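Local coordinates for probable sulfate-binding lipoprotein SubI (Mycobacterium tuberculosis, PDB 6DDN) that probably binds sulfate outside the cell membrane as the solute-binding component of a sulfate uptake system, at residues Ile70-Ala75 with Arg281-Thr286; Gly89-Gln94 with Glu112-Arg117; Asn150-Arg155 with Ser229-Ile234; Pro185-Ser190 with Lys318-Ala323. One frame throughout, in Å; residues are numbered along the deposited sequence.

Contact 1. Residues Ile70-Ala75 with Arg281-Thr286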
loop_
_atom_site.group_PDB
_atom_site.type_symbol
_atom_site.label_atom_id
_atom_site.label_comp_id
_atom_site.label_asym_id
_atom_site.label_seq_id
_atom_site.Cartn_x
_atom_site.Cartn_y
_atom_site.Cartn_z
ATOM N N ILE A 70 -11.003 14.045 1.344
ATOM C CA ILE A 70 -12.391 14.171 1.793
ATOM C C ILE A 70 -12.818 15.627 1.948
ATOM O O ILE A 70 -13.907 15.980 1.465
ATOM C CB ILE A 70 -12.611 13.346 3.075
ATOM C CG1 ILE A 70 -12.505 11.851 2.767
ATOM C CG2 ILE A 70 -13.960 13.671 3.699
ATOM C CD1 ILE A 70 -12.235 10.995 3.984
ATOM N N PRO A 71 -12.040 16.512 2.590
ATOM C CA PRO A 71 -12.436 17.932 2.599
ATOM C C PRO A 71 -12.590 18.518 1.206
ATOM O O PRO A 71 -13.514 19.307 0.971
ATOM C CB PRO A 71 -11.298 18.606 3.378
ATOM C CG PRO A 71 -10.755 17.532 4.244
ATOM C CD PRO A 71 -10.843 16.285 3.420
ATOM N N ALA A 72 -11.711 18.151 0.271
ATOM C CA ALA A 72 -11.869 18.610 -1.106
ATOM C C ALA A 72 -13.122 18.025 -1.739
ATOM O O ALA A 72 -13.820 18.706 -2.500
ATOM C CB ALA A 72 -10.637 18.242 -1.929
ATOM N N PHE A 73 -13.418 16.761 -1.443
ATOM C CA PHE A 73 -14.657 16.161 -1.918
ATOM C C PHE A 73 -15.865 16.896 -1.352
ATOM O O PHE A 73 -16.802 17.234 -2.083
ATOM C CB PHE A 73 -14.688 14.681 -1.538
ATOM C CG PHE A 73 -15.969 13.988 -1.888
ATOM C CD1 PHE A 73 -16.413 13.941 -3.197
ATOM C CD2 PHE A 73 -16.723 13.372 -0.904
ATOM C CE1 PHE A 73 -17.590 13.295 -3.519
ATOM C CE2 PHE A 73 -17.895 12.720 -1.222
ATOM C CZ PHE A 73 -18.333 12.684 -2.529
ATOM N N ASN A 74 -15.845 17.179 -0.047
ATOM C CA ASN A 74 -16.973 17.843 0.595
ATOM C C ASN A 74 -17.157 19.279 0.119
ATOM O O ASN A 74 -18.229 19.855 0.331
ATOM C CB ASN A 74 -16.803 17.814 2.115
ATOM C CG ASN A 74 -16.984 16.424 2.694
ATOM O OD1 ASN A 74 -16.215 15.990 3.551
ATOM N ND2 ASN A 74 -18.003 15.717 2.222
ATOM N N ALA A 75 -16.148 19.869 -0.516
ATOM C CA ALA A 75 -16.264 21.206 -1.075
ATOM C C ALA A 75 -16.653 21.196 -2.548
ATOM O O ALA A 75 -16.622 22.251 -3.191
ATOM C CB ALA A 75 -14.954 21.975 -0.886
ATOM N N ARG A 281 -15.789 7.771 -5.393
ATOM C CA ARG A 281 -14.744 7.018 -6.077
ATOM C C ARG A 281 -14.246 7.766 -7.309
ATOM O O ARG A 281 -13.034 7.879 -7.530
ATOM C CB ARG A 281 -15.257 5.633 -6.468
ATOM C CG ARG A 281 -14.237 4.813 -7.238
ATOM C CD ARG A 281 -14.904 3.821 -8.167
ATOM N NE ARG A 281 -15.565 4.487 -9.285
ATOM C CZ ARG A 281 -16.530 3.936 -10.015
ATOM N NH1 ARG A 281 -16.947 2.707 -9.745
ATOM N NH2 ARG A 281 -17.079 4.614 -11.016
ATOM N N ASN A 282 -15.171 8.280 -8.124
ATOM C CA ASN A 282 -14.779 8.994 -9.334
ATOM C C ASN A 282 -14.041 10.285 -9.010
ATOM O O ASN A 282 -13.168 10.707 -9.778
ATOM C CB ASN A 282 -16.011 9.283 -10.191
ATOM C CG ASN A 282 -16.651 8.017 -10.738
ATOM O OD1 ASN A 282 -16.062 6.936 -10.688
ATOM N ND2 ASN A 282 -17.863 8.147 -11.267
ATOM N N PHE A 283 -14.365 10.917 -7.880
ATOM C CA PHE A 283 -13.669 12.137 -7.488
ATOM C C PHE A 283 -12.174 11.902 -7.316
ATOM O O PHE A 283 -11.379 12.829 -7.501
ATOM C CB PHE A 283 -14.273 12.690 -6.195
ATOM C CG PHE A 283 -13.629 13.962 -5.719
ATOM C CD1 PHE A 283 -13.950 15.178 -6.301
ATOM C CD2 PHE A 283 -12.707 13.942 -4.685
ATOM C CE1 PHE A 283 -13.361 16.349 -5.863
ATOM C CE2 PHE A 283 -12.114 15.108 -4.244
ATOM C CZ PHE A 283 -12.441 16.314 -4.834
ATOM N N GLN A 284 -11.775 10.672 -6.974
ATOM C CA GLN A 284 -10.363 10.383 -6.744
ATOM C C GLN A 284 -9.537 10.546 -8.011
ATOM O O GLN A 284 -8.366 10.941 -7.942
ATOM C CB GLN A 284 -10.200 8.967 -6.191
ATOM C CG GLN A 284 -10.984 8.707 -4.921
ATOM C CD GLN A 284 -10.803 9.807 -3.901
ATOM O OE1 GLN A 284 -9.690 10.286 -3.680
ATOM N NE2 GLN A 284 -11.899 10.224 -3.280
ATOM N N TYR A 285 -10.120 10.250 -9.169
ATOM C CA TYR A 285 -9.400 10.335 -10.432
ATOM C C TYR A 285 -9.407 11.737 -11.026
ATOM O O TYR A 285 -8.828 11.938 -12.098
ATOM C CB TYR A 285 -9.986 9.333 -11.430
ATOM C CG TYR A 285 -9.818 7.899 -10.981
ATOM C CD1 TYR A 285 -8.650 7.200 -11.253
ATOM C CD2 TYR A 285 -10.817 7.252 -10.264
ATOM C CE1 TYR A 285 -8.484 5.892 -10.834
ATOM C CE2 TYR A 285 -10.661 5.942 -9.841
ATOM C CZ TYR A 285 -9.492 5.267 -10.129
ATOM O OH TYR A 285 -9.331 3.966 -9.713
ATOM N N THR A 286 -10.040 12.701 -10.364
ATOM C CA THR A 286 -9.988 14.077 -10.830
ATOM C C THR A 286 -8.567 14.618 -10.716
ATOM O O THR A 286 -7.721 14.083 -9.995
ATOM C CB THR A 286 -10.940 14.962 -10.027
ATOM O OG1 THR A 286 -10.537 14.971 -8.652
ATOM C CG2 THR A 286 -12.369 14.451 -10.134
#

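Contact 2. Residues Gly89-Gln94 with Glu112-Arg117. With SO4 (sulfate ion), chain E.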
loop_
_atom_site.group_PDB
_atom_site.type_symbol
_atom_site.label_atom_id
_atom_site.label_comp_id
_atom_site.label_asym_id
_atom_site.label_seq_id
_atom_site.Cartn_x
_atom_site.Cartn_y
_atom_site.Cartn_z
ATOM N N GLY A 89 -7.120 -0.317 9.042
ATOM C CA GLY A 89 -6.609 -1.459 9.771
ATOM C C GLY A 89 -5.841 -2.360 8.834
ATOM O O GLY A 89 -5.627 -2.028 7.666
ATOM N N ALA A 90 -5.419 -3.508 9.361
ATOM C CA ALA A 90 -4.735 -4.504 8.544
ATOM C C ALA A 90 -5.558 -4.822 7.302
ATOM O O ALA A 90 -6.761 -5.084 7.391
ATOM C CB ALA A 90 -4.486 -5.773 9.360
ATOM N N SER A 91 -4.897 -4.786 6.141
ATOM C CA SER A 91 -5.605 -4.854 4.864
ATOM C C SER A 91 -6.455 -6.116 4.757
ATOM O O SER A 91 -7.658 -6.045 4.481
ATOM C CB SER A 91 -4.605 -4.778 3.710
ATOM O OG SER A 91 -5.267 -4.601 2.470
ATOM N N ALA A 92 -5.844 -7.284 4.974
ATOM C CA ALA A 92 -6.584 -8.537 4.851
ATOM C C ALA A 92 -7.661 -8.657 5.922
ATOM O O ALA A 92 -8.756 -9.166 5.655
ATOM C CB ALA A 92 -5.625 -9.725 4.916
ATOM N N ASP A 93 -7.368 -8.201 7.144
ATOM C CA ASP A 93 -8.377 -8.210 8.198
ATOM C C ASP A 93 -9.565 -7.332 7.825
ATOM O O ASP A 93 -10.721 -7.705 8.060
ATOM C CB ASP A 93 -7.766 -7.744 9.519
ATOM C CG ASP A 93 -6.857 -8.785 10.143
ATOM O OD1 ASP A 93 -6.713 -9.881 9.561
ATOM O OD2 ASP A 93 -6.289 -8.505 11.220
ATOM N N GLN A 94 -9.300 -6.161 7.241
ATOM C CA GLN A 94 -10.386 -5.285 6.817
ATOM C C GLN A 94 -11.188 -5.913 5.684
ATOM O O GLN A 94 -12.416 -5.772 5.635
ATOM C CB GLN A 94 -9.828 -3.927 6.393
ATOM C CG GLN A 94 -9.242 -3.110 7.533
ATOM C CD GLN A 94 -10.286 -2.295 8.270
ATOM O OE1 GLN A 94 -10.601 -1.171 7.879
ATOM N NE2 GLN A 94 -10.825 -2.859 9.347
ATOM N N GLU A 112 -4.575 -5.993 -4.503
ATOM C CA GLU A 112 -5.749 -6.427 -5.258
ATOM C C GLU A 112 -6.410 -7.689 -4.709
ATOM O O GLU A 112 -7.652 -7.752 -4.732
ATOM C CB GLU A 112 -5.365 -6.617 -6.733
ATOM C CG GLU A 112 -6.505 -7.097 -7.626
ATOM C CD GLU A 112 -6.589 -8.609 -7.711
ATOM O OE1 GLU A 112 -7.661 -9.124 -8.092
ATOM O OE2 GLU A 112 -5.587 -9.280 -7.392
ATOM N N PRO A 113 -5.682 -8.718 -4.244
ATOM C CA PRO A 113 -6.363 -9.885 -3.650
ATOM C C PRO A 113 -7.412 -9.528 -2.610
ATOM O O PRO A 113 -8.449 -10.199 -2.525
ATOM C CB PRO A 113 -5.209 -10.672 -3.024
ATOM C CG PRO A 113 -4.041 -10.337 -3.860
ATOM C CD PRO A 113 -4.236 -8.965 -4.414
ATOM N N ASP A 114 -7.170 -8.485 -1.815
ATOM C CA ASP A 114 -8.144 -8.072 -0.814
ATOM C C ASP A 114 -9.401 -7.486 -1.443
ATOM O O ASP A 114 -10.423 -7.364 -0.759
ATOM C CB ASP A 114 -7.505 -7.074 0.150
ATOM C CG ASP A 114 -6.412 -7.702 0.994
ATOM O OD1 ASP A 114 -6.536 -8.898 1.331
ATOM O OD2 ASP A 114 -5.430 -7.005 1.320
ATOM N N ILE A 115 -9.348 -7.118 -2.721
ATOM C CA ILE A 115 -10.558 -6.769 -3.458
ATOM C C ILE A 115 -11.205 -8.011 -4.056
ATOM O O ILE A 115 -12.432 -8.140 -4.055
ATOM C CB ILE A 115 -10.242 -5.723 -4.546
ATOM C CG1 ILE A 115 -9.672 -4.448 -3.920
ATOM C CG2 ILE A 115 -11.487 -5.395 -5.345
ATOM C CD1 ILE A 115 -10.653 -3.707 -3.040
ATOM N N ALA A 116 -10.386 -8.941 -4.555
ATOM C CA ALA A 116 -10.912 -10.162 -5.155
ATOM C C ALA A 116 -11.702 -10.993 -4.152
ATOM O O ALA A 116 -12.687 -11.640 -4.529
ATOM C CB ALA A 116 -9.771 -10.987 -5.749
ATOM N N ARG A 117 -11.286 -10.999 -2.883
ATOM C CA ARG A 117 -12.058 -11.707 -1.865
ATOM C C ARG A 117 -13.478 -11.163 -1.783
ATOM O O ARG A 117 -14.439 -11.932 -1.667
ATOM C CB ARG A 117 -11.366 -11.604 -0.505
ATOM C CG ARG A 117 -12.169 -12.226 0.634
ATOM C CD ARG A 117 -11.577 -11.914 2.001
ATOM N NE ARG A 117 -10.304 -12.592 2.224
ATOM C CZ ARG A 117 -9.116 -12.009 2.098
ATOM N NH1 ARG A 117 -8.008 -12.702 2.320
ATOM N NH2 ARG A 117 -9.035 -10.731 1.752
HETATM S S SO4 E . -9.392 -15.900 3.834
HETATM O O1 SO4 E . -10.788 -15.538 4.055
HETATM O O2 SO4 E . -8.549 -15.203 4.801
HETATM O O3 SO4 E . -9.226 -17.340 4.000
HETATM O O4 SO4 E . -8.997 -15.522 2.481
#

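Contact 3. Residues Asn150-Arg155 with Ser229-Ile234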
loop_
_atom_site.group_PDB
_atom_site.type_symbol
_atom_site.label_atom_id
_atom_site.label_comp_id
_atom_site.label_asym_id
_atom_site.label_seq_id
_atom_site.Cartn_x
_atom_site.Cartn_y
_atom_site.Cartn_z
ATOM N N ASN A 150 20.681 7.389 8.780
ATOM C CA ASN A 150 21.038 6.033 8.381
ATOM C C ASN A 150 22.286 5.563 9.132
ATOM O O ASN A 150 23.325 5.303 8.515
ATOM C CB ASN A 150 21.244 5.938 6.875
ATOM C CG ASN A 150 21.102 4.517 6.351
ATOM O OD1 ASN A 150 21.137 3.552 7.116
ATOM N ND2 ASN A 150 20.943 4.385 5.040
ATOM N N PRO A 151 22.215 5.455 10.462
ATOM C CA PRO A 151 23.433 5.176 11.241
ATOM C C PRO A 151 24.124 3.894 10.832
ATOM O O PRO A 151 25.356 3.809 10.910
ATOM C CB PRO A 151 22.918 5.100 12.687
ATOM C CG PRO A 151 21.561 5.749 12.661
ATOM C CD PRO A 151 21.008 5.468 11.307
ATOM N N LYS A 152 23.369 2.897 10.383
ATOM C CA LYS A 152 23.926 1.616 9.981
ATOM C C LYS A 152 24.140 1.514 8.478
ATOM O O LYS A 152 24.511 0.443 7.989
ATOM C CB LYS A 152 23.029 0.484 10.473
ATOM C CG LYS A 152 23.160 0.251 11.963
ATOM C CD LYS A 152 21.972 -0.487 12.531
ATOM C CE LYS A 152 22.110 -0.615 14.033
ATOM N NZ LYS A 152 23.427 -1.201 14.416
ATOM N N ASN A 153 23.915 2.602 7.740
ATOM C CA ASN A 153 24.261 2.692 6.323
ATOM C C ASN A 153 23.557 1.600 5.513
ATOM O O ASN A 153 24.183 0.745 4.883
ATOM C CB ASN A 153 25.783 2.630 6.139
ATOM C CG ASN A 153 26.215 2.947 4.725
ATOM O OD1 ASN A 153 25.669 3.844 4.084
ATOM N ND2 ASN A 153 27.202 2.209 4.231
ATOM N N ILE A 154 22.230 1.640 5.552
ATOM C CA ILE A 154 21.401 0.704 4.802
ATOM C C ILE A 154 21.071 1.332 3.454
ATOM O O ILE A 154 20.462 2.405 3.394
ATOM C CB ILE A 154 20.122 0.349 5.575
ATOM C CG1 ILE A 154 20.454 -0.005 7.026
ATOM C CG2 ILE A 154 19.392 -0.794 4.898
ATOM C CD1 ILE A 154 21.212 -1.307 7.177
ATOM N N ARG A 155 21.478 0.666 2.371
ATOM C CA ARG A 155 21.259 1.183 1.023
ATOM C C ARG A 155 20.657 0.181 0.048
ATOM O O ARG A 155 20.157 0.606 -1.001
ATOM C CB ARG A 155 22.574 1.706 0.420
ATOM C CG ARG A 155 23.347 2.686 1.292
ATOM C CD ARG A 155 22.835 4.112 1.153
ATOM N NE ARG A 155 23.338 4.964 2.229
ATOM C CZ ARG A 155 22.830 6.149 2.553
ATOM N NH1 ARG A 155 21.794 6.638 1.883
ATOM N NH2 ARG A 155 23.359 6.849 3.548
ATOM N N SER A 229 12.168 -0.549 17.998
ATOM C CA SER A 229 12.411 -1.940 17.641
ATOM C C SER A 229 12.845 -2.043 16.184
ATOM O O SER A 229 12.179 -1.509 15.291
ATOM C CB SER A 229 11.160 -2.785 17.882
ATOM O OG SER A 229 10.760 -2.724 19.240
ATOM N N GLY A 230 13.961 -2.726 15.949
ATOM C CA GLY A 230 14.442 -2.981 14.608
ATOM C C GLY A 230 15.313 -1.862 14.061
ATOM O O GLY A 230 15.228 -0.704 14.465
ATOM N N ASP A 231 16.165 -2.232 13.104
ATOM C CA ASP A 231 17.091 -1.299 12.473
ATOM C C ASP A 231 16.590 -0.753 11.146
ATOM O O ASP A 231 16.977 0.354 10.758
ATOM C CB ASP A 231 18.449 -1.972 12.253
ATOM C CG ASP A 231 18.985 -2.611 13.514
ATOM O OD1 ASP A 231 19.173 -3.847 13.525
ATOM O OD2 ASP A 231 19.208 -1.876 14.498
ATOM N N VAL A 232 15.745 -1.495 10.437
ATOM C CA VAL A 232 15.184 -1.048 9.169
ATOM C C VAL A 232 13.759 -1.574 9.068
ATOM O O VAL A 232 13.505 -2.753 9.338
ATOM C CB VAL A 232 16.030 -1.516 7.968
ATOM C CG1 VAL A 232 16.371 -2.991 8.099
ATOM C CG2 VAL A 232 15.306 -1.238 6.657
ATOM N N LEU A 233 12.832 -0.697 8.703
ATOM C CA LEU A 233 11.430 -1.048 8.535
ATOM C C LEU A 233 11.084 -0.974 7.054
ATOM O O LEU A 233 11.169 0.099 6.445
ATOM C CB LEU A 233 10.532 -0.111 9.347
ATOM C CG LEU A 233 9.091 0.059 8.858
ATOM C CD1 LEU A 233 8.257 -1.158 9.219
ATOM C CD2 LEU A 233 8.472 1.328 9.423
ATOM N N ILE A 234 10.711 -2.110 6.474
ATOM C CA ILE A 234 10.219 -2.131 5.102
ATOM C C ILE A 234 8.787 -1.618 5.101
ATOM O O ILE A 234 7.937 -2.118 5.845
ATOM C CB ILE A 234 10.308 -3.544 4.507
ATOM C CG1 ILE A 234 11.562 -4.261 5.004
ATOM C CG2 ILE A 234 10.321 -3.477 2.997
ATOM C CD1 ILE A 234 11.798 -5.599 4.331
#

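Contact 4. Residues Pro185-Ser190 with Lys318-Ala323. With SO4 (sulfate ion), chain H.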
loop_
_atom_site.group_PDB
_atom_site.type_symbol
_atom_site.label_atom_id
_atom_site.label_comp_id
_atom_site.label_asym_id
_atom_site.label_seq_id
_atom_site.Cartn_x
_atom_site.Cartn_y
_atom_site.Cartn_z
ATOM N N PRO A 185 12.025 -7.885 -2.477
ATOM C CA PRO A 185 13.296 -8.616 -2.425
ATOM C C PRO A 185 13.278 -9.892 -3.242
ATOM O O PRO A 185 14.323 -10.287 -3.775
ATOM C CB PRO A 185 13.470 -8.900 -0.930
ATOM C CG PRO A 185 12.093 -8.979 -0.418
ATOM C CD PRO A 185 11.347 -7.911 -1.169
ATOM N N TYR A 186 12.124 -10.552 -3.360
ATOM C CA TYR A 186 12.040 -11.717 -4.230
ATOM C C TYR A 186 12.271 -11.321 -5.682
ATOM O O TYR A 186 13.100 -11.918 -6.376
ATOM C CB TYR A 186 10.688 -12.408 -4.080
ATOM C CG TYR A 186 10.474 -13.462 -5.140
ATOM C CD1 TYR A 186 11.133 -14.682 -5.071
ATOM C CD2 TYR A 186 9.636 -13.230 -6.222
ATOM C CE1 TYR A 186 10.956 -15.646 -6.042
ATOM C CE2 TYR A 186 9.453 -14.188 -7.201
ATOM C CZ TYR A 186 10.113 -15.395 -7.105
ATOM O OH TYR A 186 9.934 -16.355 -8.074
ATOM N N ALA A 187 11.537 -10.311 -6.158
ATOM C CA ALA A 187 11.711 -9.851 -7.531
ATOM C C ALA A 187 13.132 -9.361 -7.774
ATOM O O ALA A 187 13.700 -9.585 -8.849
ATOM C CB ALA A 187 10.701 -8.748 -7.844
ATOM N N ALA A 188 13.729 -8.696 -6.782
ATOM C CA ALA A 188 15.079 -8.170 -6.950
ATOM C C ALA A 188 16.105 -9.295 -7.022
ATOM O O ALA A 188 16.917 -9.350 -7.953
ATOM C CB ALA A 188 15.415 -7.208 -5.810
ATOM N N LYS A 189 16.080 -10.207 -6.050
ATOM C CA LYS A 189 17.074 -11.272 -5.986
ATOM C C LYS A 189 16.808 -12.407 -6.968
ATOM O O LYS A 189 17.677 -13.268 -7.135
ATOM C CB LYS A 189 17.152 -11.826 -4.565
ATOM C CG LYS A 189 17.786 -10.857 -3.591
ATOM C CD LYS A 189 19.061 -10.274 -4.174
ATOM C CE LYS A 189 19.944 -9.676 -3.100
ATOM N NZ LYS A 189 21.106 -8.953 -3.690
ATOM N N SER A 190 15.645 -12.429 -7.617
ATOM C CA SER A 190 15.332 -13.444 -8.613
ATOM C C SER A 190 15.247 -12.883 -10.024
ATOM O O SER A 190 14.928 -13.633 -10.953
ATOM C CB SER A 190 14.014 -14.146 -8.265
ATOM O OG SER A 190 12.902 -13.330 -8.585
ATOM N N LYS A 318 15.274 -0.072 -10.900
ATOM C CA LYS A 318 14.394 -1.094 -11.456
ATOM C C LYS A 318 13.096 -1.111 -10.666
ATOM O O LYS A 318 13.109 -1.363 -9.457
ATOM C CB LYS A 318 15.060 -2.469 -11.421
ATOM C CG LYS A 318 14.188 -3.577 -11.976
ATOM C CD LYS A 318 13.821 -3.296 -13.420
ATOM C CE LYS A 318 13.063 -4.455 -14.035
ATOM N NZ LYS A 318 12.735 -4.186 -15.461
ATOM N N LEU A 319 11.984 -0.849 -11.346
ATOM C CA LEU A 319 10.655 -0.871 -10.737
ATOM C C LEU A 319 9.970 -2.171 -11.145
ATOM O O LEU A 319 9.465 -2.297 -12.264
ATOM C CB LEU A 319 9.841 0.347 -11.161
ATOM C CG LEU A 319 8.508 0.528 -10.430
ATOM C CD1 LEU A 319 8.743 0.721 -8.939
ATOM C CD2 LEU A 319 7.716 1.692 -11.010
ATOM N N TRP A 320 9.962 -3.140 -10.237
ATOM C CA TRP A 320 9.279 -4.402 -10.481
ATOM C C TRP A 320 7.782 -4.238 -10.260
ATOM O O TRP A 320 7.348 -3.556 -9.327
ATOM C CB TRP A 320 9.827 -5.492 -9.560
ATOM C CG TRP A 320 11.248 -5.868 -9.843
ATOM C CD1 TRP A 320 12.336 -5.617 -9.056
ATOM C CD2 TRP A 320 11.738 -6.568 -10.993
ATOM N NE1 TRP A 320 13.472 -6.116 -9.647
ATOM C CE2 TRP A 320 13.132 -6.705 -10.837
ATOM C CE3 TRP A 320 11.134 -7.092 -12.140
ATOM C CZ2 TRP A 320 13.930 -7.342 -11.784
ATOM C CZ3 TRP A 320 11.928 -7.726 -13.079
ATOM C CH2 TRP A 320 13.310 -7.845 -12.895
ATOM N N THR A 321 6.992 -4.867 -11.125
ATOM C CA THR A 321 5.541 -4.826 -11.036
ATOM C C THR A 321 4.985 -6.237 -10.912
ATOM O O THR A 321 5.645 -7.221 -11.261
ATOM C CB THR A 321 4.922 -4.133 -12.258
ATOM O OG1 THR A 321 5.120 -4.946 -13.420
ATOM C CG2 THR A 321 5.564 -2.775 -12.481
ATOM N N ILE A 322 3.749 -6.325 -10.412
ATOM C CA ILE A 322 3.092 -7.623 -10.285
ATOM C C ILE A 322 2.922 -8.275 -11.651
ATOM O O ILE A 322 2.872 -9.506 -11.757
ATOM C CB ILE A 322 1.743 -7.474 -9.547
ATOM C CG1 ILE A 322 1.425 -8.739 -8.749
ATOM C CG2 ILE A 322 0.609 -7.170 -10.518
ATOM C CD1 ILE A 322 2.325 -8.946 -7.557
ATOM N N ALA A 323 2.850 -7.471 -12.715
ATOM C CA ALA A 323 2.749 -8.031 -14.057
ATOM C C ALA A 323 4.052 -8.694 -14.483
ATOM O O ALA A 323 4.033 -9.641 -15.277
ATOM C CB ALA A 323 2.353 -6.942 -15.052
HETATM S S SO4 H . 11.949 0.378 -14.678
HETATM O O1 SO4 H . 10.595 0.831 -15.000
HETATM O O2 SO4 H . 12.714 1.494 -14.119
HETATM O O3 SO4 H . 11.880 -0.706 -13.699
HETATM O O4 SO4 H . 12.603 -0.116 -15.890
#

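Contact 1. Residues Ile70-Ala75 with Arg281-Thr286
Phe-283 slides its ring against the backbone of helix 63-74 at Ala-72 and Phe-73, a case of two segments that meet chiefly through one aromatic side chain. The pairing, between helices 63-74 and 274-284, belongs to the alpha/beta fold of the type 2 periplasmic binding proteins, in which helices pack around a central sheet. In the first shell, Phe-73 CA sits over one face of the Phe-283 ring, 3.9 Å from its centroid and 23° off the ring normal, a CH-pi contact. The far end of the ring reaches the peptide between Ala-72 and Phe-73: Phe-283 CE2 lies 3.5 Å from Phe-73 N, and Phe-283 CZ comes 3.9 Å from the methyl CB of Ala-72. The two phenyl rings are neither stacked nor edge-to-face. Their planes meet at 55°, with Phe-73 CD1 3.8 Å from Phe-283 CG. Both side chains have CG anti to the backbone N (chi1 -179° in Phe-283), which extends the Phe-283 ring across to the neighbouring helix and lays the Phe-73 ring beside its base.

Further out, Phe-280 meets the Phe-73 ring, while Gln-288 of helix 287-295 touches both Ala-72 and Phe-283. Thr-286, the N-cap residue of that next helix, places OG1 above the face of the Phe-283 ring opposite Phe-73 CA, toward its rim, and the same hydroxyl donates a hydrogen bond to the backbone, with Thr-286 OG1 2.6 Å from Phe-283 O.

Contact 2. Residues Gly89-Gln94 with Glu112-Arg117
Asp-114 and Ser-91 meet where two helices come close, and the aspartate illustrates how one carboxylate can tie a helix start to its neighbour. Helices 91-99 and 113-120 are part of the alpha/beta architecture of the type 2 periplasmic binding proteins, and Ser-91 stands in the first turn of its helix. Followed outward, Asp-114 begins with CB, 4.1 Å from Ser-91 OG. With chi1 at -67°, its CG lies beside the backbone N and anti to the carbonyl carbon, and there it approaches Ala-92 CA. The carboxylate then divides its work. Its OD2 accepts a hydrogen bond of 2.7 Å from Ser-91 OG, the hydroxyl coming from above the carboxylate plane, 36° out of it. Its OD1 packs against Ala-92, 3.5 Å from CA, and on its anti side takes the salt bridge from Arg-117 NH2 at 3.1 Å. That bond is nearly straight, 165° at the hydrogen, and lies in the guanidinium plane, so it helps fix the rotation of the arginine head. Ala-92 O is over a face of the same guanidinium.

Ser-91 OG is held a second time, by the backbone N of Ser-110, and its side chain lies near a further bound sulfate. That placement is consistent with a pocket at this helix start, although the ion probably came from the crystallisation liquor, as may the sulfate at Arg-117. The sulfate at Arg-117 is also hydrogen-bonded by Arg-96, and its O4 receives Arg-117 NH1 at 3.0 Å and NE at 3.2 Å.

Contact 3. Residues Asn150-Arg155 with Ser229-Ile234
Lys-152 and Asp-231 pass one another at an angle, the lysine's aliphatic chain rather than its charge doing the touching. Lys-152 CE lies 3.2 Å from Asp-231 OD2, and CD is 3.8 Å from Asp-231 CG. A bend in the lysine at its last torsion (chi4 -52°) leaves Lys-152 NZ 4.3 Å from Asp-231 OD2, near enough for the opposite charges to attract but beyond a salt bridge. Each terminal group has another partner: Asp-231 OD1 accepts from the backbone N of Glu-166, while Lys-152 lies close to a bound sulfate, probably from the crystallisation liquor.

Deeper in, the branches of Ile-154 and Val-232 face each other loosely, their CG2 methyls 4.5 Å apart. Ile-154 is placed by a side-chain clasp around the type I turn from Asn-150 to Asn-153. Asn-150 OD1 accepts from Ile-154 N at 2.7 Å, an almost straight bond of 176°, and Asn-150 ND2 donates to Ile-154 O at 2.6 Å. The Asn-150 amide thereby holds both the N and the O of Ile-154.

The loop thus lies beside the start of strand 232-236 in the mixed sheet of this type 2 binding-protein fold. Phe-144 of strand 138-147 touches both Ile-154 and Val-232, Leu-160 from a loop joins them, and strand 167-168 runs parallel to strand 232-236, while helix 218-227 packs against Leu-233.

Contact 4. Residues Pro185-Ser190 with Lys318-Ala323
With chi1 at -67°, Trp-320 has CG beside its backbone N, and chi2 at 111° turns the flat of the indole to meet Ala-187. The alanine methyl comes down on the five-membered ring: CB is 3.8 Å from its centroid, 22° off the normal, a CH-pi contact, and 3.5 Å from Trp-320 CG. Over the same face, Ala-187 O reaches the junction of the rings, 3.5 Å from Trp-320 CE2. Ala-188 CA lies 3.8 Å from Trp-320 NE1. On the opposite face lies Lys-318 CG, two residues earlier in the chain, so the indole lies between Ala-187 and the lysine's aliphatic chain.

Here helix 177-190 packs on Trp-320 of strand 318-320, which runs parallel to strand 257-267 in the mixed sheet of a type 2 periplasmic binding protein. The small Ala-187 is consistent with this close approach, the CA atoms of Ala-187 and Trp-320 being 6.7 Å apart. The buried indole N-H is satisfied by Gln-257 OE1 on the adjoining strand. Behind the contact, Ser-190 OG donates to Tyr-186 O at 2.6 Å, from above the carbonyl plane, and also rests over the tyrosine ring.

Overall arrangement
The four contacts spread widely over the protein. Contacts 1 and 2 have centres about 23 Å apart and contacts 3 and 4 about 21 Å, whereas the centres of contacts 1 and 3 lie about 36 Å apart on opposite sides of the chain's centre. Contacts 3 and 4 reach the same mixed sheet, through strands 232-236 and 318-320. Along the chain, contacts 2 and 3 are nested in series inside the loop closed by contact 1, while contact 4 crosses both contact 1 and contact 3. Such interleaving fits the type 2 binding-protein fold, whose two lobes are joined by strands passing between them, so that late parts of the chain return to pack on early ones.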